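Lipopolysaccharide heptosyltransferase 2 (Escherichia coli, PDB 1PSW) transfers the second heptose unit from ADP-L-glycero-beta-D-manno-heptose to heptosyl-Kdo2-lipid A during assembly of the lipopolysaccharide core. Local coordinates at residues E126-M131 against G143-A148; L258-K263 against A277-P282. All blocks are in the same frame, centred on the assembly; numbering follows the deposited sequence.

The chain has two six-stranded parallel sheets, each with strand order 3-2-1-4-5-6, the two Rossmann-like halves expected of a GT-B glycosyltransferase. Interaction 1 belongs to the N-terminal half. It joins the loops before and after helix 131-137, beyond the sheet's last strand 119-121. Interaction 2 comes later in the chain and lies in the C-terminal half. It joins the ends of helices 252-260 and 271-278, which lead into the adjacent parallel strands 264-268 and 283-287. The two centres are 30 Å apart, and the nearest atoms are about 12 Å apart without touching. Interaction 1 joins peripheral loops of one half and interaction 2 joins helix-to-strand turns of the other, so each is local to its own domain.

Interaction 1. Residues E126-M131 against G143-A148; sequences EAWPLM and GIMRTA
The indole of W128 lies against the backbone of T147 and A148. T147 C and A148 N sit over one ring face, both offset toward the rim, with T147 C 3.5 Å above the plane. M145 CB meets the edge of the benzo ring instead, 3.4 Å from W128 CH2. A148 CB comes to 3.9 Å from W128 CE3. W128 CG stands beside its own backbone N (chi1 -49°), which carries the ring across to 143-148.

One backbone hydrogen bond pins the two loops: A148 N donates to A127 O at 3.0 Å, with an N-H...O angle of 149°. T147 CA adds a CA-H...O contact to the same oxygen, A127 O, at 3.5 Å. The methyl carbon A127 CB rests 3.4 Å from R146 O.

Further out, W108 meets the W128 ring edge-to-face, and A137 of helix 131-137 also touches the W128 side chain. R134 NE bonds to W128 O. R146 turns its CB away from 126-131, and its NH1 forms a salt bridge with D150. Two surface loops are thus joined across the short helix 131-137 that they flank, at the edge of the N-terminal Rossmann-like domain of a GT-B fold.

Interaction 2. Residues L258-K263 against A277-P282; sequences LIAACK and AALNRP
R281 reaches across to the backbone that follows helix 252-260, while L279 packs against the helix itself. The leucine side is tight and apolar. L279 CD1 lies 3.6 Å from I259 CG2, and the two side chains cross at about a right angle. The other methyl, L279 CD2, meets A260 CB at 4.0 Å. I259 and A260 are buried, and I259 also packs on V275 and A276 of helix 271-278.

The arginine side is polar. The R281 chain bends at chi2 (-78°) and chi3 (74°). This brings R281 CD to 3.2 Å from A260 O and turns the guanidinium back over P282. R281 NH1 donates to C262 O at 2.8 Å, with an N-H...O angle of 159°. The oxygen lies close to the guanidinium plane, and the donor lies in the carbonyl plane. P282 CD sits over the centre of one guanidinium face, 3.6 Å above the plane. The proline ring also meets the other segment, with P282 CD 3.4 Å from K263 O.

Toward solvent the contact is looser. K263 is exposed and its CB points away from 277-282; K263 NZ stays 6.7 Å from R281 NH1. E346 of helix 332-347 forms a salt bridge with R281 NH1 and also touches the K263 side chain. On the 277-282 side, N280 has positive phi and ends helix 271-278 in a Schellman motif.

A leucine in place of R281 would probably leave C262 O without this donor and E346 without its charged mate. R281 NH1 thus serves both the carbonyl of C262 and the carboxylate of E346, tying the turn before strand 264-268 to helix 332-347, and the carboxylate probably offsets the two nearby positive charges.

Interaction 1. Residues E126-M131 against G143-A148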
loop_
_atom_site.group_PDB
_atom_site.type_symbol
_atom_site.label_atom_id
_atom_site.label_comp_id
_atom_site.label_asym_id
_atom_site.label_seq_id
_atom_site.Cartn_x
_atom_site.Cartn_y
_atom_site.Cartn_z
ATOM N N GLU A 126 -1.294 -9.198 -20.805
ATOM C CA GLU A 126 -0.662 -10.505 -20.715
ATOM C C GLU A 126 0.855 -10.397 -20.667
ATOM O O GLU A 126 1.531 -11.281 -20.142
ATOM C CB GLU A 126 -1.085 -11.378 -21.896
ATOM C CG GLU A 126 -2.579 -11.670 -21.932
ATOM C CD GLU A 126 -2.960 -12.721 -22.957
ATOM O OE1 GLU A 126 -2.692 -12.508 -24.159
ATOM O OE2 GLU A 126 -3.529 -13.762 -22.559
ATOM N N ALA A 127 1.389 -9.311 -21.217
ATOM C CA ALA A 127 2.832 -9.099 -21.229
ATOM C C ALA A 127 3.338 -8.487 -19.921
ATOM O O ALA A 127 4.528 -8.558 -19.612
ATOM C CB ALA A 127 3.213 -8.207 -22.411
ATOM N N TRP A 128 2.423 -7.881 -19.166
ATOM C CA TRP A 128 2.743 -7.247 -17.878
ATOM C C TRP A 128 1.663 -7.635 -16.871
ATOM O O TRP A 128 0.775 -6.842 -16.570
ATOM C CB TRP A 128 2.770 -5.724 -18.022
ATOM C CG TRP A 128 3.594 -5.261 -19.175
ATOM C CD1 TRP A 128 3.175 -5.080 -20.463
ATOM C CD2 TRP A 128 4.995 -4.982 -19.167
ATOM N NE1 TRP A 128 4.228 -4.708 -21.258
ATOM C CE2 TRP A 128 5.361 -4.644 -20.489
ATOM C CE3 TRP A 128 5.982 -4.994 -18.172
ATOM C CZ2 TRP A 128 6.674 -4.314 -20.841
ATOM C CZ3 TRP A 128 7.286 -4.666 -18.524
ATOM C CH2 TRP A 128 7.619 -4.333 -19.848
ATOM N N PRO A 129 1.740 -8.860 -16.324
ATOM C CA PRO A 129 0.768 -9.380 -15.352
ATOM C C PRO A 129 0.735 -8.707 -13.981
ATOM O O PRO A 129 -0.309 -8.696 -13.326
ATOM C CB PRO A 129 1.140 -10.855 -15.259
ATOM C CG PRO A 129 2.621 -10.827 -15.450
ATOM C CD PRO A 129 2.799 -9.852 -16.589
ATOM N N LEU A 130 1.856 -8.142 -13.546
ATOM C CA LEU A 130 1.907 -7.498 -12.236
ATOM C C LEU A 130 1.901 -5.978 -12.319
ATOM O O LEU A 130 2.548 -5.402 -13.181
ATOM C CB LEU A 130 3.160 -7.959 -11.479
ATOM C CG LEU A 130 3.292 -9.473 -11.258
ATOM C CD1 LEU A 130 4.531 -9.771 -10.422
ATOM C CD2 LEU A 130 2.046 -9.990 -10.565
HETATM N N MSE A 131 1.164 -5.335 -11.420
HETATM C CA MSE A 131 1.114 -3.885 -11.400
HETATM C C MSE A 131 2.502 -3.309 -11.171
HETATM O O MSE A 131 2.846 -2.292 -11.763
HETATM C CB MSE A 131 0.181 -3.372 -10.299
HETATM C CG MSE A 131 0.501 -1.939 -9.859
HETATM SE SE MSE A 131 -0.791 -1.157 -8.631
HETATM C CE MSE A 131 -1.722 0.028 -9.836
ATOM N N GLY A 143 10.410 1.802 -26.956
ATOM C CA GLY A 143 10.750 0.646 -27.769
ATOM C C GLY A 143 11.852 -0.257 -27.245
ATOM O O GLY A 143 12.760 -0.623 -27.991
ATOM N N ILE A 144 11.781 -0.632 -25.973
ATOM C CA ILE A 144 12.802 -1.502 -25.396
ATOM C C ILE A 144 12.179 -2.702 -24.687
ATOM O O ILE A 144 12.599 -3.841 -24.893
ATOM C CB ILE A 144 13.684 -0.744 -24.380
ATOM C CG1 ILE A 144 14.237 0.538 -25.010
ATOM C CG2 ILE A 144 14.828 -1.636 -23.922
ATOM C CD1 ILE A 144 15.131 0.309 -26.213
HETATM N N MSE A 145 11.179 -2.443 -23.851
HETATM C CA MSE A 145 10.509 -3.504 -23.107
HETATM C C MSE A 145 9.211 -3.942 -23.792
HETATM O O MSE A 145 8.318 -3.127 -24.021
HETATM C CB MSE A 145 10.178 -3.033 -21.681
HETATM C CG MSE A 145 11.322 -2.376 -20.891
HETATM SE SE MSE A 145 12.937 -3.448 -20.722
HETATM C CE MSE A 145 14.251 -2.025 -20.651
ATOM N N ARG A 146 9.109 -5.228 -24.117
ATOM C CA ARG A 146 7.906 -5.767 -24.744
ATOM C C ARG A 146 7.143 -6.592 -23.721
ATOM O O ARG A 146 5.917 -6.651 -23.751
ATOM C CB ARG A 146 8.265 -6.632 -25.951
ATOM C CG ARG A 146 9.244 -7.731 -25.636
ATOM C CD ARG A 146 9.691 -8.464 -26.884
ATOM N NE ARG A 146 10.885 -9.261 -26.619
ATOM C CZ ARG A 146 12.062 -8.745 -26.279
ATOM N NH1 ARG A 146 12.205 -7.430 -26.165
ATOM N NH2 ARG A 146 13.093 -9.545 -26.043
ATOM N N THR A 147 7.880 -7.235 -22.818
ATOM C CA THR A 147 7.275 -8.041 -21.758
ATOM C C THR A 147 8.047 -7.801 -20.466
ATOM O O THR A 147 9.138 -7.239 -20.488
ATOM C CB THR A 147 7.308 -9.558 -22.079
ATOM O OG1 THR A 147 8.648 -10.047 -21.962
ATOM C CG2 THR A 147 6.804 -9.817 -23.491
ATOM N N ALA A 148 7.480 -8.232 -19.345
ATOM C CA ALA A 148 8.116 -8.050 -18.050
ATOM C C ALA A 148 9.441 -8.789 -17.959
ATOM O O ALA A 148 10.294 -8.440 -17.143
ATOM C CB ALA A 148 7.174 -8.511 -16.935
#

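Interaction 2. Residues L258-K263 against A277-P282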
loop_
_atom_site.group_PDB
_atom_site.type_symbol
_atom_site.label_atom_id
_atom_site.label_comp_id
_atom_site.label_asym_id
_atom_site.label_seq_id
_atom_site.Cartn_x
_atom_site.Cartn_y
_atom_site.Cartn_z
ATOM N N LEU A 258 3.737 1.908 13.350
ATOM C CA LEU A 258 3.082 0.912 14.212
ATOM C C LEU A 258 3.045 -0.492 13.601
ATOM O O LEU A 258 3.205 -1.489 14.306
ATOM C CB LEU A 258 1.666 1.371 14.572
ATOM C CG LEU A 258 1.627 2.592 15.502
ATOM C CD1 LEU A 258 0.198 3.095 15.675
ATOM C CD2 LEU A 258 2.231 2.232 16.858
ATOM N N ILE A 259 2.800 -0.564 12.300
ATOM C CA ILE A 259 2.794 -1.844 11.617
ATOM C C ILE A 259 4.196 -2.461 11.740
ATOM O O ILE A 259 4.343 -3.657 12.008
ATOM C CB ILE A 259 2.390 -1.664 10.125
ATOM C CG1 ILE A 259 0.883 -1.395 10.050
ATOM C CG2 ILE A 259 2.758 -2.921 9.305
ATOM C CD1 ILE A 259 0.375 -0.999 8.674
ATOM N N ALA A 260 5.225 -1.638 11.578
ATOM C CA ALA A 260 6.599 -2.112 11.687
ATOM C C ALA A 260 6.863 -2.676 13.088
ATOM O O ALA A 260 7.659 -3.594 13.248
ATOM C CB ALA A 260 7.565 -0.957 11.397
ATOM N N ALA A 261 6.189 -2.128 14.100
ATOM C CA ALA A 261 6.377 -2.575 15.481
ATOM C C ALA A 261 5.652 -3.880 15.820
ATOM O O ALA A 261 5.866 -4.449 16.884
ATOM C CB ALA A 261 5.948 -1.473 16.442
ATOM N N CYS A 262 4.787 -4.344 14.923
ATOM C CA CYS A 262 4.040 -5.585 15.140
ATOM C C CYS A 262 4.843 -6.828 14.818
ATOM O O CYS A 262 5.615 -6.829 13.866
ATOM C CB CYS A 262 2.788 -5.627 14.269
ATOM S SG CYS A 262 1.519 -4.397 14.704
ATOM N N LYS A 263 4.618 -7.903 15.574
ATOM C CA LYS A 263 5.321 -9.164 15.331
ATOM C C LYS A 263 4.813 -9.834 14.054
ATOM O O LYS A 263 5.539 -10.597 13.410
ATOM C CB LYS A 263 5.125 -10.110 16.513
ATOM C CG LYS A 263 5.640 -9.567 17.837
ATOM C CD LYS A 263 7.152 -9.481 17.854
ATOM C CE LYS A 263 7.647 -8.931 19.179
ATOM N NZ LYS A 263 9.130 -9.005 19.267
ATOM N N ALA A 277 3.945 -5.540 3.696
ATOM C CA ALA A 277 4.870 -6.263 2.823
ATOM C C ALA A 277 6.157 -5.467 2.600
ATOM O O ALA A 277 7.247 -6.030 2.591
ATOM C CB ALA A 277 4.196 -6.562 1.475
ATOM N N ALA A 278 6.020 -4.157 2.412
ATOM C CA ALA A 278 7.162 -3.279 2.191
ATOM C C ALA A 278 8.037 -3.210 3.432
ATOM O O ALA A 278 9.247 -3.013 3.334
ATOM C CB ALA A 278 6.676 -1.885 1.816
ATOM N N LEU A 279 7.417 -3.368 4.597
ATOM C CA LEU A 279 8.135 -3.333 5.868
ATOM C C LEU A 279 8.767 -4.684 6.189
ATOM O O LEU A 279 9.493 -4.817 7.172
ATOM C CB LEU A 279 7.178 -2.930 6.994
ATOM C CG LEU A 279 6.770 -1.454 6.974
ATOM C CD1 LEU A 279 5.531 -1.217 7.847
ATOM C CD2 LEU A 279 7.952 -0.613 7.479
ATOM N N ASN A 280 8.473 -5.686 5.365
ATOM C CA ASN A 280 9.019 -7.031 5.553
ATOM C C ASN A 280 8.572 -7.657 6.885
ATOM O O ASN A 280 9.345 -8.344 7.557
ATOM C CB ASN A 280 10.550 -6.973 5.493
ATOM C CG ASN A 280 11.180 -8.332 5.236
ATOM O OD1 ASN A 280 10.711 -9.087 4.388
ATOM N ND2 ASN A 280 12.250 -8.641 5.955
ATOM N N ARG A 281 7.329 -7.401 7.267
ATOM C CA ARG A 281 6.784 -7.949 8.498
ATOM C C ARG A 281 6.076 -9.262 8.158
ATOM O O ARG A 281 5.496 -9.392 7.082
ATOM C CB ARG A 281 5.761 -6.974 9.112
ATOM C CG ARG A 281 6.324 -5.663 9.673
ATOM C CD ARG A 281 6.974 -5.870 11.038
ATOM N NE ARG A 281 8.250 -6.534 10.920
ATOM C CZ ARG A 281 8.689 -7.483 11.733
ATOM N NH1 ARG A 281 7.953 -7.905 12.753
ATOM N NH2 ARG A 281 9.877 -8.021 11.499
ATOM N N PRO A 282 6.138 -10.263 9.052
ATOM C CA PRO A 282 5.448 -11.517 8.735
ATOM C C PRO A 282 3.987 -11.135 8.551
ATOM O O PRO A 282 3.450 -10.339 9.320
ATOM C CB PRO A 282 5.667 -12.358 9.981
ATOM C CG PRO A 282 7.020 -11.897 10.450
ATOM C CD PRO A 282 6.931 -10.391 10.287
#